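Local structure of attachment protein G3P (Enterobacteria phage Ike, 4EO0) at residues 46-51 and 78-83; 54-59 and 101-106. The protein probably attaches the filamentous phage IKe to its bacterial host during infection, with this domain at the phage tip binding the N-pilus. All blocks are in the same frame, centred on the assembly; numbering follows the deposited sequence. Where two conformers were deposited one is given.

Contact 1: residues 46-51 and 78-83; sequences NDAKAS and DTCVYN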
loop_
_atom_site.group_PDB
_atom_site.type_symbol
_atom_site.label_atom_id
_atom_site.label_comp_id
_atom_site.label_asym_id
_atom_site.label_seq_id
_atom_site.Cartn_x
_atom_site.Cartn_y
_atom_site.Cartn_z
ATOM N N ASN A 46 -1.363 -0.684 -4.891
ATOM C CA ASN A 46 -2.783 -0.970 -5.135
ATOM C C ASN A 46 -3.373 -1.735 -3.974
ATOM O O ASN A 46 -4.522 -1.492 -3.624
ATOM C CB ASN A 46 -2.940 -1.758 -6.425
ATOM C CG ASN A 46 -2.631 -0.933 -7.639
ATOM O OD1 ASN A 46 -2.729 0.298 -7.632
ATOM N ND2 ASN A 46 -2.289 -1.598 -8.715
ATOM N N ASP A 47 -2.592 -2.647 -3.365
ATOM C CA ASP A 47 -3.033 -3.389 -2.190
ATOM C C ASP A 47 -3.270 -2.433 -1.017
ATOM O O ASP A 47 -4.267 -2.569 -0.303
ATOM C CB ASP A 47 -2.003 -4.471 -1.782
ATOM C CG ASP A 47 -1.942 -5.741 -2.633
ATOM O OD1 ASP A 47 -2.790 -5.900 -3.546
ATOM O OD2 ASP A 47 -1.057 -6.575 -2.379
ATOM N N ALA A 48 -2.367 -1.466 -0.837
ATOM C CA ALA A 48 -2.445 -0.441 0.238
ATOM C C ALA A 48 -3.756 0.368 0.083
ATOM O O ALA A 48 -4.487 0.586 1.071
ATOM C CB ALA A 48 -1.214 0.498 0.139
ATOM N N LYS A 49 -4.071 0.771 -1.162
ATOM C CA LYS A 49 -5.294 1.514 -1.501
ATOM C C LYS A 49 -6.561 0.684 -1.242
ATOM O O LYS A 49 -7.532 1.207 -0.683
ATOM C CB LYS A 49 -5.244 2.013 -2.951
ATOM C CG LYS A 49 -4.160 3.044 -3.172
ATOM C CD LYS A 49 -4.066 3.386 -4.630
ATOM C CE LYS A 49 -3.078 4.503 -4.848
ATOM N NZ LYS A 49 -2.912 4.787 -6.300
ATOM N N ALA A 50 -6.528 -0.626 -1.590
ATOM C CA ALA A 50 -7.637 -1.541 -1.357
ATOM C C ALA A 50 -7.815 -1.785 0.122
ATOM O O ALA A 50 -8.955 -1.924 0.563
ATOM C CB ALA A 50 -7.421 -2.857 -2.098
ATOM N N SER A 51 -6.705 -1.793 0.909
ATOM C CA SER A 51 -6.764 -1.949 2.355
ATOM C C SER A 51 -7.458 -0.749 3.001
ATOM O O SER A 51 -8.288 -0.966 3.889
ATOM C CB SER A 51 -5.369 -2.157 2.945
ATOM O OG SER A 51 -5.424 -2.254 4.368
ATOM N N ASP A 78 -2.629 9.647 -4.125
ATOM C CA ASP A 78 -2.489 9.191 -5.515
ATOM C C ASP A 78 -1.379 8.158 -5.648
ATOM O O ASP A 78 -1.505 7.193 -6.406
ATOM C CB ASP A 78 -2.205 10.391 -6.446
ATOM C CG ASP A 78 -3.303 11.447 -6.438
ATOM O OD1 ASP A 78 -4.484 11.072 -6.296
ATOM O OD2 ASP A 78 -2.982 12.633 -6.659
ATOM N N THR A 79 -0.301 8.365 -4.920
ATOM C CA THR A 79 0.899 7.525 -4.958
ATOM C C THR A 79 1.320 7.134 -3.545
ATOM O O THR A 79 0.979 7.821 -2.572
ATOM C CB THR A 79 2.049 8.248 -5.707
ATOM O OG1 THR A 79 2.362 9.476 -5.040
ATOM C CG2 THR A 79 1.742 8.488 -7.205
ATOM N N CYS A 80 2.078 6.058 -3.445
ATOM C CA CYS A 80 2.562 5.558 -2.169
ATOM C C CYS A 80 3.921 6.111 -1.880
ATOM O O CYS A 80 4.575 6.642 -2.782
ATOM C CB CYS A 80 2.612 4.032 -2.179
ATOM S SG CYS A 80 0.992 3.250 -2.110
ATOM N N VAL A 81 4.355 5.933 -0.620
ATOM C CA VAL A 81 5.718 6.157 -0.129
ATOM C C VAL A 81 6.214 4.741 0.198
ATOM O O VAL A 81 5.504 3.967 0.862
ATOM C CB VAL A 81 5.827 7.103 1.077
ATOM C CG1 VAL A 81 7.269 7.147 1.618
ATOM C CG2 VAL A 81 5.342 8.491 0.699
ATOM N N TYR A 82 7.406 4.413 -0.287
ATOM C CA TYR A 82 8.019 3.094 -0.121
ATOM C C TYR A 82 9.233 3.143 0.761
ATOM O O TYR A 82 9.884 4.184 0.855
ATOM C CB TYR A 82 8.427 2.510 -1.491
ATOM C CG TYR A 82 7.310 2.491 -2.504
ATOM C CD1 TYR A 82 7.004 3.623 -3.254
ATOM C CD2 TYR A 82 6.523 1.354 -2.681
ATOM C CE1 TYR A 82 5.944 3.621 -4.166
ATOM C CE2 TYR A 82 5.466 1.340 -3.593
ATOM C CZ TYR A 82 5.168 2.484 -4.317
ATOM O OH TYR A 82 4.151 2.483 -5.235
ATOM N N ASN A 83 9.575 2.011 1.385
ATOM C CA ASN A 83 10.798 1.920 2.208
ATOM C C ASN A 83 11.948 1.212 1.468
ATOM O O ASN A 83 12.885 0.720 2.095
ATOM C CB ASN A 83 10.502 1.258 3.561
ATOM C CG ASN A 83 10.222 -0.228 3.488
ATOM O OD1 ASN A 83 9.988 -0.791 2.427
ATOM N ND2 ASN A 83 10.247 -0.899 4.615
#
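K49 sets off from helix 38-66 with CG anti to its carbonyl carbon and beside the backbone N (chi1 -66°), and its chain stays extended beyond CG, which carries the ammonium group across to the main chain of D78. C80 has the same kind of first torsion, with SG beside its own N, and its sulfur is directed at the helix. The lysine ends in a hydrogen bond, NZ to D78 O at 2.8 Å. The donor stands 44° out of the carbonyl plane, with a C=O...N angle of 135°, so it approaches from above that plane. CE follows at 3.5 Å from D78 O. This is not a salt bridge: K49 NZ and D78 OD1 are 6.5 Å apart, and their opposite charges probably add only a weak attraction. The fold here is a long helix lying against an antiparallel sheet, and the disulfide from C80 to C45 covalently joins the helix to the segment that carries strand 81-82. Beside that covalent link A48 CB meets C80 SG at 4.2 Å, an apolar contact between two buried residues. V99 of strand 94-106 touches both of them, and V81 is hydrogen-bonded through its backbone to Q98 of the same strand.

Contact 2: residues 54-59 and 101-106; sequences NVFNQI and GDIQRS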
loop_
_atom_site.group_PDB
_atom_site.type_symbol
_atom_site.label_atom_id
_atom_site.label_comp_id
_atom_site.label_asym_id
_atom_site.label_seq_id
_atom_site.Cartn_x
_atom_site.Cartn_y
_atom_site.Cartn_z
ATOM N N ASN A 54 -11.121 -1.004 2.301
ATOM C CA ASN A 54 -11.669 -2.091 3.113
ATOM C C ASN A 54 -11.976 -1.591 4.536
ATOM O O ASN A 54 -13.032 -1.876 5.084
ATOM C CB ASN A 54 -10.660 -3.239 3.143
ATOM C CG ASN A 54 -11.182 -4.546 3.658
ATOM O OD1 ASN A 54 -11.671 -4.658 4.783
ATOM N ND2 ASN A 54 -10.974 -5.595 2.884
ATOM N N VAL A 55 -11.039 -0.842 5.105
ATOM C CA VAL A 55 -11.168 -0.270 6.449
ATOM C C VAL A 55 -12.305 0.746 6.435
ATOM O O VAL A 55 -13.159 0.688 7.320
ATOM C CB VAL A 55 -9.845 0.312 6.997
ATOM C CG1 VAL A 55 -10.079 1.147 8.267
ATOM C CG2 VAL A 55 -8.871 -0.814 7.283
ATOM N N PHE A 56 -12.338 1.637 5.437
ATOM C CA PHE A 56 -13.377 2.667 5.309
ATOM C C PHE A 56 -14.774 2.036 5.282
ATOM O O PHE A 56 -15.683 2.534 5.940
ATOM C CB PHE A 56 -13.126 3.572 4.061
ATOM C CG PHE A 56 -14.257 4.549 3.818
ATOM C CD1 PHE A 56 -14.479 5.614 4.691
ATOM C CD2 PHE A 56 -15.167 4.343 2.781
ATOM C CE1 PHE A 56 -15.555 6.486 4.495
ATOM C CE2 PHE A 56 -16.221 5.234 2.573
ATOM C CZ PHE A 56 -16.407 6.297 3.434
ATOM N N ASN A 57 -14.930 0.938 4.537
ATOM C CA ASN A 57 -16.180 0.194 4.402
ATOM C C ASN A 57 -16.719 -0.286 5.740
ATOM O O ASN A 57 -17.938 -0.334 5.935
ATOM C CB ASN A 57 -15.988 -0.955 3.404
ATOM C CG ASN A 57 -15.981 -0.482 1.985
ATOM O OD1 ASN A 57 -16.319 0.663 1.691
ATOM N ND2 ASN A 57 -15.626 -1.364 1.075
ATOM N N GLN A 58 -15.820 -0.619 6.678
ATOM C CA GLN A 58 -16.233 -1.046 8.019
ATOM C C GLN A 58 -16.494 0.139 8.914
ATOM O O GLN A 58 -17.490 0.132 9.634
ATOM C CB GLN A 58 -15.165 -1.950 8.643
ATOM C CG GLN A 58 -14.951 -3.287 7.941
ATOM C CD GLN A 58 -16.234 -4.072 7.824
ATOM O OE1 GLN A 58 -16.990 -4.207 8.779
ATOM N NE2 GLN A 58 -16.540 -4.547 6.618
ATOM N N ILE A 59 -15.597 1.153 8.890
ATOM C CA ILE A 59 -15.713 2.359 9.705
ATOM C C ILE A 59 -16.966 3.131 9.345
ATOM O O ILE A 59 -17.640 3.630 10.249
ATOM C CB ILE A 59 -14.418 3.236 9.638
ATOM C CG1 ILE A 59 -13.171 2.436 10.134
ATOM C CG2 ILE A 59 -14.577 4.559 10.412
ATOM C CD1 ILE A 59 -13.179 1.889 11.534
ATOM N N GLY A 101 -4.687 7.329 3.832
ATOM C CA GLY A 101 -6.134 7.144 3.719
ATOM C C GLY A 101 -6.759 8.075 4.732
ATOM O O GLY A 101 -6.550 7.907 5.929
ATOM N N ASP A 102 -7.488 9.089 4.254
ATOM C CA ASP A 102 -8.126 10.115 5.057
ATOM C C ASP A 102 -9.629 9.909 5.014
ATOM O O ASP A 102 -10.270 10.123 3.982
ATOM C CB ASP A 102 -7.778 11.474 4.450
ATOM C CG ASP A 102 -8.185 12.672 5.281
ATOM O OD1 ASP A 102 -8.708 12.466 6.408
ATOM O OD2 ASP A 102 -7.955 13.809 4.826
ATOM N N ILE A 103 -10.197 9.523 6.150
ATOM C CA ILE A 103 -11.632 9.302 6.290
ATOM C C ILE A 103 -12.264 10.640 6.624
ATOM O O ILE A 103 -11.855 11.300 7.585
ATOM C CB ILE A 103 -11.860 8.236 7.378
ATOM C CG1 ILE A 103 -11.298 6.873 6.925
ATOM C CG2 ILE A 103 -13.365 8.135 7.700
ATOM C CD1 ILE A 103 -11.308 5.807 8.029
ATOM N N GLN A 104 -13.179 11.083 5.767
ATOM C CA GLN A 104 -13.804 12.393 5.901
ATOM C C GLN A 104 -15.322 12.361 5.993
ATOM O O GLN A 104 -15.971 11.383 5.596
ATOM C CB GLN A 104 -13.400 13.290 4.702
ATOM C CG GLN A 104 -11.900 13.495 4.503
ATOM C CD GLN A 104 -11.566 14.411 3.365
ATOM O OE1 GLN A 104 -12.381 14.699 2.488
ATOM N NE2 GLN A 104 -10.322 14.845 3.321
ATOM N N ARG A 105 -15.890 13.462 6.514
ATOM C CA ARG A 105 -17.334 13.636 6.609
ATOM C C ARG A 105 -17.714 15.018 6.086
ATOM O O ARG A 105 -16.923 15.956 6.169
ATOM C CB ARG A 105 -17.861 13.419 8.040
ATOM C CG ARG A 105 -17.692 14.610 8.980
ATOM C CD ARG A 105 -18.145 14.260 10.367
ATOM N NE ARG A 105 -17.901 15.356 11.296
ATOM C CZ ARG A 105 -18.808 16.264 11.640
ATOM N NH1 ARG A 105 -20.038 16.210 11.140
ATOM N NH2 ARG A 105 -18.491 17.236 12.483
ATOM N N SER A 106 -18.914 15.133 5.544
ATOM C CA SER A 106 -19.406 16.422 5.057
ATOM C C SER A 106 -19.935 17.171 6.288
ATOM O O SER A 106 -20.479 16.538 7.197
ATOM C CB SER A 106 -20.503 16.229 4.016
ATOM O OG SER A 106 -21.597 15.520 4.566
#
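On either side of I103, the residue that meets F56 and I59 across the contact, D102 and Q104 are joined by a hydrogen bond from Q104 NE2 to D102 OD2 (3.0 Å, N-H...O angle 156°). The amide approaches OD2 from above the carboxylate plane, 69° out of it, while OD2 lies close to the plane of the amide. The other ends of both groups are also held, D102 OD1 by the hydroxyl of S6 and Q104 OE1 by R73, which should restrict how far either group can turn. I103, by contrast, points at the helix. F56 reaches it with CG anti to the backbone N (chi1 174°), and ring atom CD1 is 4.1 Å from I103 CG2. That methyl lies at the ring edge, near its plane, so the aromatic face is not what it touches. I103 CG1 is likewise 4.1 Å from F56 CD1, so both branches at CB bear on one ring atom. One helical turn further on, I59 contributes its CG2 branch, 4.2 Å from I103 CD1, while the other end of its side chain leads away from the strand. The layer between helix 38-66 and the sheet continues with F72 and L74 of strand 72-76 against F56 and with Y12 of strand 12-24 against I103; strand 94-106 itself pairs antiparallel with strands 4-6, 12-24 and 72-76.

Overall arrangement
From the N terminus the chain lays down strands 4-6, 12-24 and 30-36 before it enters helix 38-66, which supplies the first segment of both contacts. Contact 1 closes a loop of 26 residues, running through the rest of the helix and strand 72-76 to residues 78-83. Contact 2 starts later on the helix and closes a longer loop of 41 residues, ending on strand 94-106. Since the order is 46-51, 54-59, 78-83, 101-106, the two loops cross. The contact centres are about 16 Å apart, and they join successive parts of one helix to the segment carrying strand 81-82 and to strand 94-106, neighbours in a single antiparallel sheet.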